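Local coordinates for restriction endonuclease UbaLAI (Unidentified, PDB 5O63), which cleaves DNA as a monomeric Type IIE restriction endonuclease, represented here by its N-terminal B3 domain bound to cognate DNA, at residues V28-P31 with N32-S35; V138-A141 with L142-E146. All blocks are in the same frame, centred on the assembly; numbering follows the deposited sequence.

Contact 1: residues V28-P31 with N32-S35. With nucleotides of chain D.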
ATOM      1  N   VAL A  28       3.605   2.260  -7.982  1.00 14.04           N
ATOM      2  CA  VAL A  28       4.595   1.458  -8.685  1.00 16.55           C
ATOM      3  C   VAL A  28       5.931   1.703  -8.027  1.00 17.36           C
ATOM      4  O   VAL A  28       6.398   2.868  -7.930  1.00 16.82           O
ATOM      5  CB  VAL A  28       4.687   1.861 -10.203  1.00 18.18           C
ATOM      6  CG1 VAL A  28       5.689   1.023 -10.922  1.00 18.78           C
ATOM      7  CG2 VAL A  28       3.262   1.786 -10.850  1.00 18.95           C
ATOM      8  N   LEU A  29       6.513   0.631  -7.500  1.00 15.11           N
ATOM      9  CA  LEU A  29       7.710   0.802  -6.664  1.00 17.82           C
ATOM     10  C   LEU A  29       8.873   1.309  -7.511  1.00 17.30           C
ATOM     11  O   LEU A  29       8.889   1.122  -8.761  1.00 17.76           O
ATOM     12  CB  LEU A  29       8.140  -0.511  -5.981  1.00 17.13           C
ATOM     13  CG  LEU A  29       7.036  -1.038  -5.027  1.00 20.09           C
ATOM     14  CD1 LEU A  29       7.772  -2.180  -4.236  1.00 19.85           C
ATOM     15  CD2 LEU A  29       6.470   0.068  -4.184  1.00 22.50           C
ATOM     16  N   THR A  30       9.878   1.890  -6.847  1.00 16.50           N
ATOM     17  CA  THR A  30      11.169   2.152  -7.517  1.00 14.77           C
ATOM     18  C   THR A  30      12.142   1.060  -7.086  1.00 15.12           C
ATOM     19  O   THR A  30      11.865   0.381  -6.034  1.00 15.91           O
ATOM     20  CB  THR A  30      11.788   3.538  -7.156  1.00 18.90           C
ATOM     21  OG1 THR A  30      12.367   3.518  -5.838  1.00 18.88           O
ATOM     22  CG2 THR A  30      10.693   4.657  -7.148  1.00 18.35           C
ATOM     23  N   PRO A  31      13.243   0.861  -7.761  1.00 16.13           N
ATOM     24  CA  PRO A  31      14.106  -0.286  -7.477  1.00 15.09           C
ATOM     25  C   PRO A  31      14.593  -0.262  -6.033  1.00 15.74           C
ATOM     26  O   PRO A  31      14.760  -1.380  -5.432  1.00 18.77           O
ATOM     27  CB  PRO A  31      15.266  -0.134  -8.475  1.00 19.51           C
ATOM     28  CG  PRO A  31      14.471   0.417  -9.752  1.00 19.33           C
ATOM     29  CD  PRO A  31      13.564   1.445  -9.100  1.00 17.13           C
ATOM     30  N   ASN A  32      14.798   0.922  -5.460  1.00 15.98           N
ATOM     31  CA  ASN A  32      15.308   0.916  -4.050  1.00 17.27           C
ATOM     32  C   ASN A  32      14.290   0.409  -3.060  1.00 16.61           C
ATOM     33  O   ASN A  32      14.710  -0.085  -1.987  1.00 16.26           O
ATOM     34  CB  ASN A  32      15.707   2.319  -3.596  1.00 16.68           C
ATOM     35  CG  ASN A  32      16.812   2.269  -2.530  1.00 16.73           C
ATOM     36  OD1 ASN A  32      17.841   1.657  -2.752  1.00 18.59           O
ATOM     37  ND2 ASN A  32      16.544   2.875  -1.388  1.00 16.22           N
ATOM     38  N   ASP A  33      12.997   0.524  -3.361  1.00 15.51           N
ATOM     39  CA  ASP A  33      11.934   0.087  -2.395  1.00 16.14           C
ATOM     40  C   ASP A  33      11.973  -1.395  -2.191  1.00 15.15           C
ATOM     41  O   ASP A  33      12.293  -2.141  -3.104  1.00 15.96           O
ATOM     42  CB  ASP A  33      10.573   0.468  -2.980  1.00 15.23           C
ATOM     43  CG  ASP A  33      10.234   1.946  -2.927  1.00 14.80           C
ATOM     44  OD1 ASP A  33      10.641   2.700  -2.042  1.00 16.45           O
ATOM     45  OD2 ASP A  33       9.405   2.315  -3.859  1.00 16.97           O
ATOM     46  N   ASP A  34      11.610  -1.875  -0.965  1.00 15.20           N
ATOM     47  CA  ASP A  34      11.442  -3.300  -0.738  1.00 14.70           C
ATOM     48  C   ASP A  34      10.592  -3.426   0.574  1.00 15.73           C
ATOM     49  O   ASP A  34      10.022  -2.450   1.008  1.00 15.48           O
ATOM     50  CB  ASP A  34      12.773  -4.007  -0.670  1.00 15.92           C
ATOM     51  CG  ASP A  34      13.690  -3.429   0.409  1.00 18.48           C
ATOM     52  OD1 ASP A  34      13.227  -2.985   1.480  1.00 15.81           O
ATOM     53  OD2 ASP A  34      14.908  -3.262   0.097  1.00 19.92           O
ATOM     54  N   SER A  35      10.566  -4.646   1.128  0.74 12.69           N
ATOM     55  CA  SER A  35       9.637  -4.936   2.248  0.74 15.97           C
ATOM     56  C   SER A  35      10.003  -4.234   3.546  0.74 16.36           C
ATOM     57  O   SER A  35       9.153  -4.081   4.445  0.74 15.38           O
ATOM     58  CB  SER A  35       9.625  -6.455   2.491  0.74 16.33           C
ATOM     59  OG  SER A  35       9.354  -7.143   1.300  0.74 17.28           O
TER
ATOM     60  P    DC D   4      15.754   4.441  -7.392  1.00 19.37           P
ATOM     61  OP1  DC D   4      15.905   4.036  -8.831  1.00 22.15           O
ATOM     62  OP2  DC D   4      14.876   3.557  -6.494  1.00 19.46           O
ATOM     63  O5'  DC D   4      17.157   4.491  -6.669  1.00 18.09           O
ATOM     64  C5'  DC D   4      18.261   5.258  -7.344  1.00 18.38           C
ATOM     65  C4'  DC D   4      19.502   5.202  -6.507  1.00 20.51           C
ATOM     66  O4'  DC D   4      19.282   5.896  -5.265  1.00 21.70           O
ATOM     67  C3'  DC D   4      19.890   3.758  -6.120  1.00 21.15           C
ATOM     68  O3'  DC D   4      21.219   3.515  -6.609  1.00 24.40           O
ATOM     69  C2'  DC D   4      19.878   3.770  -4.580  1.00 20.86           C
ATOM     70  C1'  DC D   4      20.045   5.288  -4.303  1.00 22.53           C
ATOM     71  N1   DC D   4      19.490   5.674  -3.001  1.00 19.77           N
ATOM     72  C2   DC D   4      20.374   5.945  -1.937  1.00 22.62           C
ATOM     73  O2   DC D   4      21.630   5.950  -2.134  1.00 23.35           O
ATOM     74  N3   DC D   4      19.840   6.261  -0.723  1.00 19.85           N
ATOM     75  C4   DC D   4      18.502   6.265  -0.534  1.00 21.80           C
ATOM     76  N4   DC D   4      18.060   6.534   0.713  1.00 20.69           N
ATOM     77  C5   DC D   4      17.570   5.977  -1.614  1.00 20.42           C
ATOM     78  C6   DC D   4      18.109   5.659  -2.812  1.00 18.40           C
ATOM     79  P    DA D   5      21.834   2.017  -6.570  1.00 24.85           P
ATOM     80  OP1  DA D   5      23.003   2.026  -7.525  1.00 25.49           O
ATOM     81  OP2  DA D   5      20.775   0.991  -6.705  1.00 27.00           O
ATOM     82  O5'  DA D   5      22.385   1.876  -5.081  1.00 23.12           O
ATOM     83  C5'  DA D   5      23.431   2.745  -4.650  1.00 24.77           C
ATOM     84  C4'  DA D   5      23.664   2.596  -3.173  1.00 23.01           C
ATOM     85  O4'  DA D   5      22.509   3.054  -2.471  1.00 23.42           O
ATOM     86  C3'  DA D   5      23.853   1.173  -2.678  1.00 26.45           C
ATOM     87  O3'  DA D   5      25.251   0.907  -2.635  1.00 32.80           O
ATOM     88  C2'  DA D   5      23.188   1.225  -1.253  1.00 24.71           C
ATOM     89  C1'  DA D   5      22.717   2.676  -1.141  1.00 21.10           C
ATOM     90  N9   DA D   5      21.449   2.821  -0.415  1.00 20.94           N
ATOM     91  C8   DA D   5      20.161   2.718  -0.923  1.00 21.43           C
ATOM     92  N7   DA D   5      19.237   2.937  -0.024  1.00 20.15           N
ATOM     93  C5   DA D   5      19.957   3.177   1.141  1.00 20.57           C
ATOM     94  C6   DA D   5      19.562   3.447   2.480  1.00 19.28           C
ATOM     95  N6   DA D   5      18.275   3.534   2.879  1.00 19.47           N
ATOM     96  N1   DA D   5      20.554   3.660   3.397  1.00 19.61           N
ATOM     97  C2   DA D   5      21.814   3.580   2.992  1.00 21.29           C
ATOM     98  N3   DA D   5      22.328   3.338   1.772  1.00 21.59           N
ATOM     99  C4   DA D   5      21.324   3.170   0.877  1.00 20.99           C
ATOM    100  P    DC D   3      10.466   8.353  -7.247  1.00 19.34           P
ATOM    101  OP1  DC D   3      10.418   8.125  -8.749  1.00 21.61           O
ATOM    102  OP2  DC D   3       9.429   7.753  -6.324  1.00 18.63           O
ATOM    103  O5'  DC D   3      11.899   7.918  -6.721  1.00 17.96           O
ATOM    104  C5'  DC D   3      13.022   8.373  -7.411  1.00 17.78           C
ATOM    105  C4'  DC D   3      14.273   8.005  -6.695  1.00 19.41           C
ATOM    106  O4'  DC D   3      14.353   8.708  -5.437  1.00 18.96           O
ATOM    107  C3'  DC D   3      14.396   6.531  -6.334  1.00 19.31           C
ATOM    108  O3'  DC D   3      15.180   5.928  -7.377  1.00 19.37           O
ATOM    109  C2'  DC D   3      15.136   6.574  -4.965  1.00 18.96           C
ATOM    110  C1'  DC D   3      15.477   8.066  -4.828  1.00 18.87           C
ATOM    111  N1   DC D   3      15.634   8.518  -3.480  1.00 19.71           N
ATOM    112  C2   DC D   3      16.901   8.955  -3.060  1.00 21.34           C
ATOM    113  O2   DC D   3      17.830   9.006  -3.904  1.00 23.08           O
ATOM    114  N3   DC D   3      17.093   9.300  -1.747  1.00 21.99           N
ATOM    115  C4   DC D   3      16.086   9.204  -0.867  1.00 21.92           C
ATOM    116  N4   DC D   3      16.319   9.599   0.381  1.00 19.29           N
ATOM    117  C5   DC D   3      14.760   8.724  -1.265  1.00 19.11           C
ATOM    118  C6   DC D   3      14.587   8.407  -2.578  1.00 19.82           C
TER
HETATM  119  O   HOH W   1      12.020   4.765  -3.422  1.00 17.80           O

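Contact 2: residues V138-A141 with L142-E146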
ATOM      1  N   VAL A 138      -2.711  -6.870 -14.267  1.00 27.61           N
ATOM      2  CA  VAL A 138      -4.129  -6.776 -13.939  1.00 28.73           C
ATOM      3  C   VAL A 138      -4.336  -5.693 -12.860  1.00 27.36           C
ATOM      4  O   VAL A 138      -5.209  -4.847 -13.009  1.00 29.49           O
ATOM      5  CB  VAL A 138      -4.725  -8.149 -13.506  1.00 33.38           C
ATOM      6  CG1 VAL A 138      -6.129  -7.991 -12.917  1.00 35.82           C
ATOM      7  CG2 VAL A 138      -4.836  -9.042 -14.707  1.00 34.79           C
ATOM      8  N   LEU A 139      -3.507  -5.681 -11.818  1.00 24.47           N
ATOM      9  CA  LEU A 139      -3.677  -4.687 -10.779  1.00 22.68           C
ATOM     10  C   LEU A 139      -3.373  -3.275 -11.242  1.00 24.04           C
ATOM     11  O   LEU A 139      -4.100  -2.321 -10.894  1.00 22.71           O
ATOM     12  CB  LEU A 139      -2.796  -5.018  -9.569  1.00 23.41           C
ATOM     13  CG  LEU A 139      -3.228  -6.313  -8.870  1.00 22.40           C
ATOM     14  CD1 LEU A 139      -2.265  -6.579  -7.725  1.00 22.67           C
ATOM     15  CD2 LEU A 139      -4.695  -6.281  -8.382  1.00 26.99           C
ATOM     16  N   PHE A 140      -2.321  -3.122 -12.040  1.00 21.65           N
ATOM     17  CA  PHE A 140      -2.002  -1.800 -12.553  1.00 22.13           C
ATOM     18  C   PHE A 140      -3.186  -1.236 -13.387  1.00 21.66           C
ATOM     19  O   PHE A 140      -3.579  -0.040 -13.238  1.00 23.68           O
ATOM     20  CB  PHE A 140      -0.721  -1.847 -13.370  1.00 21.22           C
ATOM     21  CG  PHE A 140      -0.299  -0.457 -13.872  1.00 21.68           C
ATOM     22  CD1 PHE A 140      -0.741  -0.031 -15.114  1.00 24.23           C
ATOM     23  CD2 PHE A 140       0.402   0.426 -13.063  1.00 21.62           C
ATOM     24  CE1 PHE A 140      -0.434   1.245 -15.558  1.00 25.60           C
ATOM     25  CE2 PHE A 140       0.711   1.703 -13.491  1.00 23.57           C
ATOM     26  CZ  PHE A 140       0.281   2.112 -14.755  1.00 21.61           C
ATOM     27  N   ALA A 141      -3.717  -2.073 -14.256  1.00 22.79           N
ATOM     28  CA  ALA A 141      -4.856  -1.632 -15.074  1.00 26.67           C
ATOM     29  C   ALA A 141      -6.057  -1.174 -14.184  1.00 23.59           C
ATOM     30  O   ALA A 141      -6.758  -0.206 -14.519  1.00 25.33           O
ATOM     31  CB  ALA A 141      -5.304  -2.771 -16.021  1.00 26.21           C
ATOM     32  N   LEU A 142      -6.355  -1.925 -13.113  1.00 24.21           N
ATOM     33  CA  LEU A 142      -7.470  -1.530 -12.243  1.00 28.51           C
ATOM     34  C   LEU A 142      -7.208  -0.246 -11.480  1.00 26.57           C
ATOM     35  O   LEU A 142      -8.138   0.503 -11.266  1.00 28.35           O
ATOM     36  CB  LEU A 142      -7.810  -2.584 -11.178  1.00 38.30           C
ATOM     37  CG  LEU A 142      -7.907  -4.030 -11.511  1.00 40.93           C
ATOM     38  CD1 LEU A 142      -7.961  -4.838 -10.238  1.00 34.89           C
ATOM     39  CD2 LEU A 142      -9.167  -4.112 -12.213  1.00 44.61           C
ATOM     40  N   CYS A 143      -5.970  -0.012 -11.028  1.00 23.53           N
ATOM     41  CA  CYS A 143      -5.688   1.155 -10.224  1.00 22.89           C
ATOM     42  C   CYS A 143      -5.476   2.415 -11.050  1.00 25.92           C
ATOM     43  O   CYS A 143      -5.780   3.520 -10.584  1.00 26.09           O
ATOM     44  CB  CYS A 143      -4.417   0.957  -9.405  1.00 22.76           C
ATOM     45  SG  CYS A 143      -4.662  -0.369  -8.156  1.00 24.44           S
ATOM     46  N   PHE A 144      -4.906   2.254 -12.256  1.00 24.50           N
ATOM     47  CA  PHE A 144      -4.452   3.424 -13.043  1.00 24.48           C
ATOM     48  C   PHE A 144      -5.159   3.583 -14.407  1.00 24.23           C
ATOM     49  O   PHE A 144      -5.019   4.625 -15.075  1.00 27.24           O
ATOM     50  CB  PHE A 144      -2.938   3.324 -13.290  1.00 21.31           C
ATOM     51  CG  PHE A 144      -2.112   3.523 -12.062  1.00 22.84           C
ATOM     52  CD1 PHE A 144      -1.740   4.820 -11.651  1.00 25.35           C
ATOM     53  CD2 PHE A 144      -1.742   2.421 -11.261  1.00 23.75           C
ATOM     54  CE1 PHE A 144      -0.964   5.016 -10.515  1.00 31.99           C
ATOM     55  CE2 PHE A 144      -0.936   2.625 -10.138  1.00 26.95           C
ATOM     56  CZ  PHE A 144      -0.558   3.926  -9.748  1.00 28.50           C
ATOM     57  N   GLY A 145      -5.847   2.546 -14.865  1.00 30.14           N
ATOM     58  CA  GLY A 145      -6.408   2.503 -16.208  1.00 31.07           C
ATOM     59  C   GLY A 145      -5.569   1.848 -17.307  1.00 34.62           C
ATOM     60  O   GLY A 145      -4.446   1.461 -17.067  1.00 31.17           O
ATOM     61  N   GLU A 146      -6.101   1.782 -18.537  1.00 39.10           N
ATOM     62  CA  GLU A 146      -5.407   1.143 -19.682  1.00 38.71           C
ATOM     63  C   GLU A 146      -4.625   2.109 -20.561  1.00 39.83           C
ATOM     64  O   GLU A 146      -3.793   1.715 -21.367  1.00 46.78           O
ATOM     65  CB  GLU A 146      -6.410   0.397 -20.560  1.00 45.17           C
ATOM     66  CG  GLU A 146      -7.248  -0.597 -19.830  1.00 47.85           C
ATOM     67  CD  GLU A 146      -6.495  -1.884 -19.534  1.00 59.19           C
ATOM     68  OE1 GLU A 146      -5.275  -1.949 -19.824  1.00 63.15           O
ATOM     69  OE2 GLU A 146      -7.116  -2.842 -18.991  1.00 62.97           O
TER

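Contact 1: residues V28-P31 with N32-S35
Two groups of one turn grip the phosphate oxygen OP2 of DC4 of chain D: the hydroxyl Thr30 OG1 donates to OP2 over 2.6 Å, and the backbone Asn32 N donates to OP2 over 2.8 Å at an N-H...O angle of 158°. The frame is a type I beta turn, Thr30 to Asp33, following strand 19-28 of the B3 domain. Its closing bond runs from Asp33 N to Thr30 O (2.9 Å), with the donor above the carbonyl plane. A second bond goes the other way across the turn: Thr30 N points at Asp33 OD2 over 3.1 Å, almost straight at 169°, though it meets that oxygen from above the carboxylate plane. Lys27 forms a salt bridge with the same OD2, and Leu41 N bonds to OD1, so the carboxylate is held at both oxygens. Leu29 CD2 lies 3.7 Å from Asp33 OD2, an apolar neighbour to the carboxylate. One water donates to both Thr30 OG1 and Asp33 OD1, linking the phosphate-binding hydroxyl to this second-shell acid. With its CG swung broadly opposite the backbone N (chi1 -152°), Asn32 extends past the phosphate to the bases, where it probably contributes to sequence readout: on the major-groove edge of the adenine, Asn32 ND2 donates to N7 of DA5 of chain D over 3.0 Å.

Contact 2: residues V138-A141 with L142-E146
Phe140 and Phe144, one helical turn apart, form the tightly packed side: Phe140 CE2 comes within 3.4 Å of Phe144 CD2. The two planes lie only 17° from parallel, but with centroids 4.7 Å apart the rings are slid so far that they barely overlap. What sits over the Phe140 face is Phe144 CB, 4.0 Å from the ring centroid, a CH-pi contact displaced toward the rim. Phe140 reaches this place with CG anti to its backbone N (chi1 -177°), and Phe136 meets the same ring from the preceding turn. These residues belong to the last turns of helix 136-144 in the B3 domain, whose buried side rests on strands 19-28 and 108-116. The backbone bond from Phe144 N to Phe140 O is 2.8 Å long, whereas the last one, from Gly145 N to Ala141 O (2.9 Å), is more bent at 135°. Gly145, with positive phi, is where the chain leaves the helix. A looser flank, covered by Tyr7 of helix 3-14, has Leu139 CD2 and Leu142 CD1 touching at 4.0 Å. On the solvent side the exposed Glu146, bent at chi2, curls its carboxylate back until OE2 lies 3.5 Å from Ala141 CB.

Along the chain, contact 1 closes well before contact 2 opens, with the strands of the sheet from 40-41 to 121-128 between them. Their centres are 18 Å apart, yet they meet at one point: Val28 CG2, at the end of strand 19-28, packs against Phe140 CE2 at 3.7 Å. That strand is the shared element, since it leads directly into the DNA-binding turn of contact 1 and also supports helix 136-144 of contact 2; strand 108-116 touches both as well. The division of labour follows from position: residues 28-35 reach the phosphate and base, whereas residues 138-146 stay about 11 Å from the nucleic acid at their nearest atom and join helix to sheet.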